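Long-range contacts in 3,6-diketocamphane 1,6-monooxygenase (Pseudomonas putida, PDB 4UWM), which uses reduced FMN and molecular oxygen to convert a bornanedione to its lactone, a Baeyer-Villiger step in the breakdown of (-)-camphor: residues Glu267-Val272 and Leu314-Phe319; Thr258-Asp263 and Phe359-Leu364. One frame throughout, in Å; residues are numbered along the deposited sequence.

Both contacts are mainly buried and lie on the same side of the chain's centre, their own centres about 12 Å apart; contact 2 uses strand 254-261 and contact 1 the helix 265-274 that follows it in the chain. Contact 1 joins two helices, 265-274 and 311-317; contact 2 sets helix 356-369 against the strand itself. They meet directly: V272 CG2 lies 3.6 Å from F260 CB, and F319 CD1 lies 3.6 Å from T258 CB. Their chemistry differs with place. In contact 1 valines pack beside a salt bridge formed by partly exposed residues, whereas in contact 2 every touching residue is buried and one serine hydroxyl supplies the directional bond.

Contact 1: residues Glu267-Val272 and Leu314-Phe319; sequences EAKRLV and LVDNVF
K269 and D316 form the charged part of this contact. NZ of K269 stands 2.7 Å from OD1 of D316 and 3.1 Å from OD2 of the same carboxylate; the first is a hydrogen bond within a salt bridge, the second a weak bond within it. OD1 receives the ammonium through its syn lone pair, the side facing the other oxygen, which explains why NZ lies near both. The reach depends on a fully stretched lysine: CG is anti to the backbone N (chi1 176°), and the chain stays extended to NZ. E312, one turn earlier on helix 311-317, forms a second salt bridge with the same NZ.

The apolar part begins on the lysine's own stem, where CG of K269 lies 3.8 Å from CG1 of V315. The remaining methyl of V315 is used as well: V272 and V315 meet tip to tip, CG1 of V272 being 3.7 Å from CG2 of V315. The same V272 methyl arrives at the edge of the F319 ring, near its plane, 4.2 Å from CD2. Within the second segment, CB of L314 lies over one face of that ring. F281 meets the F319 ring from helix 276-291, and V272 also touches V321 of strand 320-322, so the valine contact continues into the parallel sheet.

L314 O accepts from both V318 N and F319 N, which draws the chain round to F319. With two carboxylates around one ammonium, K269 is probably held in its charged form, while at V272, V315 and F319 the two segments meet through apolar packing.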
# COMPACT_ATOMS: atom_id res chain seq x y z
N GLU A 267 -24.27 -8.95 31.32
CA GLU A 267 -23.76 -7.73 30.71
C GLU A 267 -23.14 -7.97 29.32
O GLU A 267 -23.19 -7.09 28.46
CB GLU A 267 -22.82 -6.95 31.61
CG GLU A 267 -23.18 -5.47 31.63
CD GLU A 267 -21.99 -4.54 31.68
OE1 GLU A 267 -20.99 -4.85 32.37
OE2 GLU A 267 -22.06 -3.47 31.04
N ALA A 268 -22.59 -9.15 29.09
CA ALA A 268 -22.09 -9.52 27.76
C ALA A 268 -23.22 -9.48 26.74
O ALA A 268 -23.11 -8.83 25.70
CB ALA A 268 -21.43 -10.89 27.79
N LYS A 269 -24.33 -10.17 27.04
CA LYS A 269 -25.50 -10.14 26.18
C LYS A 269 -26.00 -8.71 25.96
O LYS A 269 -26.32 -8.34 24.82
CB LYS A 269 -26.62 -11.04 26.72
CG LYS A 269 -27.91 -10.97 25.92
CD LYS A 269 -28.91 -12.06 26.27
CE LYS A 269 -30.21 -11.83 25.51
NZ LYS A 269 -31.09 -13.03 25.48
N ARG A 270 -26.08 -7.92 27.03
CA ARG A 270 -26.60 -6.56 26.95
C ARG A 270 -25.71 -5.67 26.08
O ARG A 270 -26.21 -4.89 25.27
CB ARG A 270 -26.79 -5.94 28.33
CG ARG A 270 -27.65 -4.68 28.32
CD ARG A 270 -27.65 -3.98 29.67
NE ARG A 270 -26.30 -3.57 30.08
CZ ARG A 270 -25.61 -2.59 29.51
NH1 ARG A 270 -26.11 -1.91 28.49
NH2 ARG A 270 -24.39 -2.31 29.95
N LEU A 271 -24.40 -5.78 26.25
CA LEU A 271 -23.44 -5.00 25.46
C LEU A 271 -23.52 -5.32 23.96
O LEU A 271 -23.40 -4.42 23.13
CB LEU A 271 -22.02 -5.18 26.01
CG LEU A 271 -21.71 -4.43 27.32
CD1 LEU A 271 -20.44 -4.97 27.97
CD2 LEU A 271 -21.64 -2.92 27.15
N VAL A 272 -23.76 -6.59 23.64
CA VAL A 272 -23.98 -7.03 22.27
C VAL A 272 -25.29 -6.47 21.73
O VAL A 272 -25.32 -5.82 20.69
CB VAL A 272 -23.99 -8.58 22.14
CG1 VAL A 272 -24.42 -9.02 20.74
CG2 VAL A 272 -22.64 -9.17 22.49
N LEU A 314 -29.64 -15.09 17.55
CA LEU A 314 -28.21 -15.15 17.24
C LEU A 314 -27.37 -14.98 18.49
O LEU A 314 -26.47 -15.77 18.76
CB LEU A 314 -27.84 -14.10 16.17
CG LEU A 314 -28.41 -14.28 14.75
CD1 LEU A 314 -28.02 -13.11 13.86
CD2 LEU A 314 -27.97 -15.59 14.12
N VAL A 315 -27.70 -13.97 19.30
CA VAL A 315 -26.97 -13.73 20.55
C VAL A 315 -27.04 -14.92 21.51
O VAL A 315 -26.04 -15.26 22.15
CB VAL A 315 -27.45 -12.43 21.22
CG1 VAL A 315 -26.65 -12.15 22.48
CG2 VAL A 315 -27.32 -11.26 20.27
N ASP A 316 -28.20 -15.56 21.58
CA ASP A 316 -28.43 -16.67 22.52
C ASP A 316 -27.88 -18.04 22.08
O ASP A 316 -27.46 -18.84 22.91
CB ASP A 316 -29.92 -16.80 22.83
CG ASP A 316 -30.45 -15.66 23.68
OD1 ASP A 316 -29.71 -15.13 24.52
OD2 ASP A 316 -31.63 -15.30 23.51
N ASN A 317 -27.89 -18.30 20.78
CA ASN A 317 -27.63 -19.65 20.26
C ASN A 317 -26.46 -19.79 19.29
O ASN A 317 -25.97 -20.90 19.07
CB ASN A 317 -28.90 -20.18 19.59
CG ASN A 317 -30.12 -20.06 20.48
OD1 ASN A 317 -30.35 -20.89 21.35
ND2 ASN A 317 -30.91 -19.01 20.28
N VAL A 318 -26.04 -18.67 18.69
CA VAL A 318 -25.00 -18.70 17.64
C VAL A 318 -23.71 -18.00 18.10
O VAL A 318 -22.65 -18.64 18.17
CB VAL A 318 -25.50 -18.07 16.33
CG1 VAL A 318 -24.40 -18.07 15.28
CG2 VAL A 318 -26.73 -18.81 15.82
N PHE A 319 -23.80 -16.72 18.43
CA PHE A 319 -22.63 -15.94 18.83
C PHE A 319 -21.99 -16.56 20.03
O PHE A 319 -22.67 -17.16 20.86
CB PHE A 319 -23.00 -14.49 19.17
CG PHE A 319 -23.57 -13.71 18.04
CD1 PHE A 319 -23.58 -14.22 16.74
CD2 PHE A 319 -24.06 -12.43 18.26
CE1 PHE A 319 -24.10 -13.47 15.69
CE2 PHE A 319 -24.58 -11.68 17.22
CZ PHE A 319 -24.59 -12.20 15.94

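Contact 2: residues Thr258-Asp263 and Phe359-Leu364; sequences TVFCAD and FQSLEL
S361 meets C261 and F260 from helix 356-369, at the closest backbone approach of the two segments, where the CA atoms of C261 and S361 are 4.6 Å apart. Its OG accepts a hydrogen bond from C261 N at 2.8 Å, nearly straight at 163°. The hydroxyl is anti to its backbone N, which extends it from the helix to the strand. S361 also covers one face of the F260 ring: CB makes a CH-pi contact 4.1 Å from the ring centroid and 17° off the normal, with OG above the same ring toward its rim. On the backbone, S361 CA makes a CA-H...O contact with C261 O at 3.4 Å.

One turn on, L364 packs at the strand's end. Its CD1 lies 4.0 Å from A262 CA, and in one of the two C261 conformers L364 CB is 3.7 Å from C261 SG. I365 follows, meeting V259 and C261 and extending the cover along the strand.

The short axes pass 7.0 Å apart at 95°, so the helix lies across the strand. F260 pairs through its backbone with L320 and G322, placing this segment within the parallel sheet. Strand 254-261 thus has helices 265-274 and 276-291 on its F260 face and helix 356-369 running across its C261 side near the strand's end, in a protein of the TIM-barrel bacterial luciferase family.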
# COMPACT_ATOMS: atom_id res chain seq x y z
N THR A 258 -18.60 -14.34 15.64
CA THR A 258 -18.94 -13.14 16.40
C THR A 258 -18.80 -13.51 17.88
O THR A 258 -19.43 -14.46 18.35
CB THR A 258 -20.37 -12.69 16.06
OG1 THR A 258 -20.46 -12.45 14.65
CG2 THR A 258 -20.75 -11.42 16.84
N VAL A 259 -17.94 -12.78 18.59
CA VAL A 259 -17.48 -13.15 19.93
C VAL A 259 -17.45 -11.92 20.81
O VAL A 259 -16.85 -10.91 20.46
CB VAL A 259 -16.06 -13.77 19.92
CG1 VAL A 259 -15.68 -14.29 21.30
CG2 VAL A 259 -15.95 -14.90 18.92
N PHE A 260 -18.12 -12.00 21.96
CA PHE A 260 -18.03 -10.92 22.94
C PHE A 260 -18.03 -11.47 24.37
O PHE A 260 -18.85 -12.33 24.72
CB PHE A 260 -19.12 -9.87 22.73
CG PHE A 260 -18.88 -8.61 23.53
CD1 PHE A 260 -19.30 -8.51 24.86
CD2 PHE A 260 -18.23 -7.53 22.96
CE1 PHE A 260 -19.08 -7.36 25.59
CE2 PHE A 260 -17.99 -6.37 23.69
CZ PHE A 260 -18.42 -6.28 25.01
N CYS A 261 -17.09 -10.97 25.16
CA CYS A 261 -16.88 -11.44 26.52
C CYS A 261 -16.94 -10.30 27.53
O CYS A 261 -16.44 -9.21 27.27
CB CYS A 261 -15.52 -12.13 26.59
SG CYS A 261 -15.32 -13.25 27.98
N ALA A 262 -17.55 -10.57 28.68
CA ALA A 262 -17.60 -9.62 29.79
C ALA A 262 -17.57 -10.39 31.12
O ALA A 262 -17.48 -11.63 31.12
CB ALA A 262 -18.83 -8.74 29.68
N ASP A 263 -17.64 -9.66 32.23
CA ASP A 263 -17.59 -10.27 33.57
C ASP A 263 -18.73 -11.27 33.82
O ASP A 263 -18.50 -12.33 34.39
CB ASP A 263 -17.56 -9.19 34.66
CG ASP A 263 -16.20 -8.52 34.76
OD1 ASP A 263 -15.21 -9.11 34.29
OD2 ASP A 263 -16.12 -7.40 35.30
N PHE A 359 -12.01 -3.73 23.86
CA PHE A 359 -10.66 -4.08 24.29
C PHE A 359 -10.59 -5.06 25.48
O PHE A 359 -9.80 -6.02 25.46
CB PHE A 359 -9.86 -2.80 24.57
CG PHE A 359 -9.50 -2.01 23.33
CD1 PHE A 359 -9.64 -2.57 22.05
CD2 PHE A 359 -8.98 -0.72 23.44
CE1 PHE A 359 -9.29 -1.84 20.91
CE2 PHE A 359 -8.63 0.00 22.30
CZ PHE A 359 -8.78 -0.56 21.03
N GLN A 360 -11.44 -4.83 26.49
CA GLN A 360 -11.55 -5.72 27.66
C GLN A 360 -11.99 -7.11 27.22
O GLN A 360 -11.39 -8.12 27.62
CB GLN A 360 -12.55 -5.16 28.68
CG GLN A 360 -12.56 -5.87 30.03
CD GLN A 360 -11.29 -5.64 30.82
OE1 GLN A 360 -11.29 -4.92 31.83
NE2 GLN A 360 -10.19 -6.24 30.37
N SER A 361 -13.04 -7.16 26.39
CA SER A 361 -13.54 -8.41 25.78
C SER A 361 -12.41 -9.18 25.09
O SER A 361 -12.24 -10.38 25.33
CB SER A 361 -14.68 -8.13 24.79
OG SER A 361 -15.11 -9.31 24.12
N LEU A 362 -11.64 -8.50 24.24
CA LEU A 362 -10.54 -9.14 23.52
C LEU A 362 -9.46 -9.64 24.48
O LEU A 362 -8.94 -10.75 24.29
CB LEU A 362 -9.94 -8.22 22.44
CG LEU A 362 -10.83 -7.87 21.23
CD1 LEU A 362 -10.02 -6.96 20.30
CD2 LEU A 362 -11.30 -9.11 20.47
N GLU A 363 -9.14 -8.84 25.51
CA GLU A 363 -8.23 -9.31 26.54
C GLU A 363 -8.74 -10.58 27.23
O GLU A 363 -7.95 -11.50 27.48
CB GLU A 363 -7.94 -8.23 27.57
CG GLU A 363 -6.78 -8.58 28.47
CD GLU A 363 -6.29 -7.40 29.26
OE1 GLU A 363 -7.13 -6.61 29.73
OE2 GLU A 363 -5.06 -7.25 29.40
N LEU A 364 -10.04 -10.65 27.51
CA LEU A 364 -10.62 -11.82 28.18
C LEU A 364 -10.55 -13.07 27.32
O LEU A 364 -10.16 -14.15 27.80
CB LEU A 364 -12.06 -11.54 28.61
CG LEU A 364 -12.23 -10.58 29.79
CD1 LEU A 364 -13.71 -10.33 30.04
CD2 LEU A 364 -11.53 -11.09 31.04